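Local coordinates for protein putative acyl-CoA thioester hydrolase YbhC (Escherichia coli K-12, PDB 3GRH) that is a putative thioesterase of the outer membrane, built on the pectinesterase beta-helix but neither binding pectin nor showing pectinesterase activity, at residues A98-R103 with G128-Y133. Residues are numbered along the deposited sequence; the frame is centred on the assembly and turned at random.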
loop_
_atom_site.group_PDB
_atom_site.type_symbol
_atom_site.label_atom_id
_atom_site.label_comp_id
_atom_site.label_asym_id
_atom_site.label_seq_id
_atom_site.Cartn_x
_atom_site.Cartn_y
_atom_site.Cartn_z
ATOM N N ALA A 98 -0.351 -18.552 -17.464
ATOM C CA ALA A 98 0.355 -18.869 -18.669
ATOM C C ALA A 98 1.742 -18.253 -18.678
ATOM O O ALA A 98 2.646 -18.802 -19.316
ATOM C CB ALA A 98 -0.414 -18.397 -19.917
ATOM N N ALA A 99 1.881 -17.104 -18.029
ATOM C CA ALA A 99 3.179 -16.466 -17.908
ATOM C C ALA A 99 4.084 -17.258 -16.978
ATOM O O ALA A 99 5.268 -17.501 -17.249
ATOM C CB ALA A 99 3.017 -15.023 -17.381
ATOM N N ILE A 100 3.546 -17.656 -15.851
ATOM C CA ILE A 100 4.321 -18.351 -14.813
ATOM C C ILE A 100 4.816 -19.722 -15.260
ATOM O O ILE A 100 5.967 -20.055 -15.001
ATOM C CB ILE A 100 3.523 -18.503 -13.525
ATOM C CG1 ILE A 100 3.210 -17.161 -12.930
ATOM C CG2 ILE A 100 4.323 -19.384 -12.495
ATOM C CD1 ILE A 100 4.387 -16.378 -12.463
ATOM N N ILE A 101 3.994 -20.455 -15.970
ATOM C CA ILE A 101 4.384 -21.839 -16.400
ATOM C C ILE A 101 5.607 -21.822 -17.301
ATOM O O ILE A 101 6.240 -22.868 -17.483
ATOM C CB ILE A 101 3.247 -22.679 -16.960
ATOM C CG1 ILE A 101 2.582 -22.062 -18.176
ATOM C CG2 ILE A 101 2.182 -22.895 -15.832
ATOM C CD1 ILE A 101 1.676 -23.023 -19.030
ATOM N N LYS A 102 5.934 -20.709 -17.932
ATOM C CA LYS A 102 7.121 -20.661 -18.801
ATOM C C LYS A 102 8.448 -20.811 -18.053
ATOM O O LYS A 102 9.462 -21.144 -18.651
ATOM C CB LYS A 102 7.151 -19.357 -19.569
ATOM C CG LYS A 102 6.092 -19.209 -20.625
ATOM C CD LYS A 102 6.509 -18.054 -21.456
ATOM C CE LYS A 102 5.431 -17.505 -22.355
ATOM N NZ LYS A 102 5.964 -16.182 -22.874
ATOM N N ARG A 103 8.439 -20.498 -16.758
ATOM C CA ARG A 103 9.621 -20.597 -15.887
ATOM C C ARG A 103 10.778 -19.812 -16.402
ATOM O O ARG A 103 11.918 -20.266 -16.367
ATOM C CB ARG A 103 10.028 -22.040 -15.625
ATOM C CG ARG A 103 8.869 -22.939 -15.486
ATOM C CD ARG A 103 8.133 -22.796 -14.203
ATOM N NE ARG A 103 6.936 -23.647 -14.245
ATOM C CZ ARG A 103 5.937 -23.618 -13.368
ATOM N NH1 ARG A 103 5.975 -22.808 -12.321
ATOM N NH2 ARG A 103 4.886 -24.426 -13.539
ATOM N N GLY A 128 11.028 -14.611 -12.885
ATOM C CA GLY A 128 10.875 -13.443 -13.704
ATOM C C GLY A 128 9.733 -12.532 -13.216
ATOM O O GLY A 128 8.760 -13.003 -12.546
ATOM N N GLY A 129 9.880 -11.252 -13.559
ATOM C CA GLY A 129 8.853 -10.230 -13.283
ATOM C C GLY A 129 7.651 -10.303 -14.209
ATOM O O GLY A 129 7.727 -10.716 -15.326
ATOM N N ILE A 130 6.495 -9.962 -13.665
ATOM C CA ILE A 130 5.293 -9.844 -14.439
ATOM C C ILE A 130 4.859 -8.388 -14.485
ATOM O O ILE A 130 4.820 -7.737 -13.432
ATOM C CB ILE A 130 4.163 -10.630 -13.797
ATOM C CG1 ILE A 130 4.514 -12.104 -13.783
ATOM C CG2 ILE A 130 2.848 -10.443 -14.618
ATOM C CD1 ILE A 130 4.433 -12.724 -15.115
ATOM N N THR A 131 4.564 -7.892 -15.696
ATOM C CA THR A 131 3.944 -6.545 -15.881
ATOM C C THR A 131 2.540 -6.711 -16.343
ATOM O O THR A 131 2.292 -7.349 -17.326
ATOM C CB THR A 131 4.727 -5.706 -16.858
ATOM O OG1 THR A 131 6.075 -5.539 -16.367
ATOM C CG2 THR A 131 4.077 -4.333 -17.037
ATOM N N LEU A 132 1.586 -6.144 -15.624
ATOM C CA LEU A 132 0.169 -6.192 -16.002
ATOM C C LEU A 132 -0.297 -4.761 -16.208
ATOM O O LEU A 132 -0.110 -3.930 -15.320
ATOM C CB LEU A 132 -0.631 -6.858 -14.884
ATOM C CG LEU A 132 -2.099 -7.022 -15.095
ATOM C CD1 LEU A 132 -2.381 -8.064 -16.155
ATOM C CD2 LEU A 132 -2.751 -7.394 -13.775
ATOM N N TYR A 133 -0.876 -4.471 -17.361
ATOM C CA TYR A 133 -1.242 -3.125 -17.677
ATOM C C TYR A 133 -2.521 -3.053 -18.436
ATOM O O TYR A 133 -2.809 -3.935 -19.256
ATOM C CB TYR A 133 -0.131 -2.461 -18.448
ATOM C CG TYR A 133 0.205 -2.985 -19.811
ATOM C CD1 TYR A 133 -0.283 -2.392 -20.970
ATOM C CD2 TYR A 133 1.070 -4.069 -19.948
ATOM C CE1 TYR A 133 0.063 -2.884 -22.177
ATOM C CE2 TYR A 133 1.371 -4.574 -21.155
ATOM C CZ TYR A 133 0.917 -3.952 -22.263
ATOM O OH TYR A 133 1.224 -4.403 -23.519
#
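I130 is the residue of 128-133 that meets helix 92-100 near its C-terminal end, reaching A99 and I100 through one branch of its side chain. Before it, G128 and G129 bring the chain up to the strand; the carbonyl of G128 takes a hydrogen bond from ND2 of N200, and the backbone of G129 already pairs with Q108. At I130 the strand begins, and its CB points at the helix, while its backbone N is hydrogen-bonded to OD1 of N200. With chi1 at -63°, CG1 swings away from the carbonyl carbon and carries CD1 out to the methyl of A99, where A99 CB and I130 CD1 sit 3.5 Å apart. I100 adds a looser touch alongside: its CD1 stands 4.5 Å from I130 CG1. All three residues are buried, and no hydrogen bond crosses between the segments, so aliphatic packing alone makes this small contact. Beyond I130 the strand runs away from the helix. The hydroxyl of T131 is engaged with Q204 and R107, and L132 packs on I110 and V112 of strand 108-112. On the helix side, after I100 the chain turns off in a type I turn. Helix 92-100 lies over the N-terminal end of the right-handed parallel beta-helix, as in the pectinesterase family, and A99 and I100 near its C-terminal end pack on the strands and loops there: A99 also rests on F77 of the outermost strand 77-79, its carbonyl accepts a hydrogen bond from Q108, I100 touches A126, and strand 130-134 runs parallel between 108-112 and 204-206.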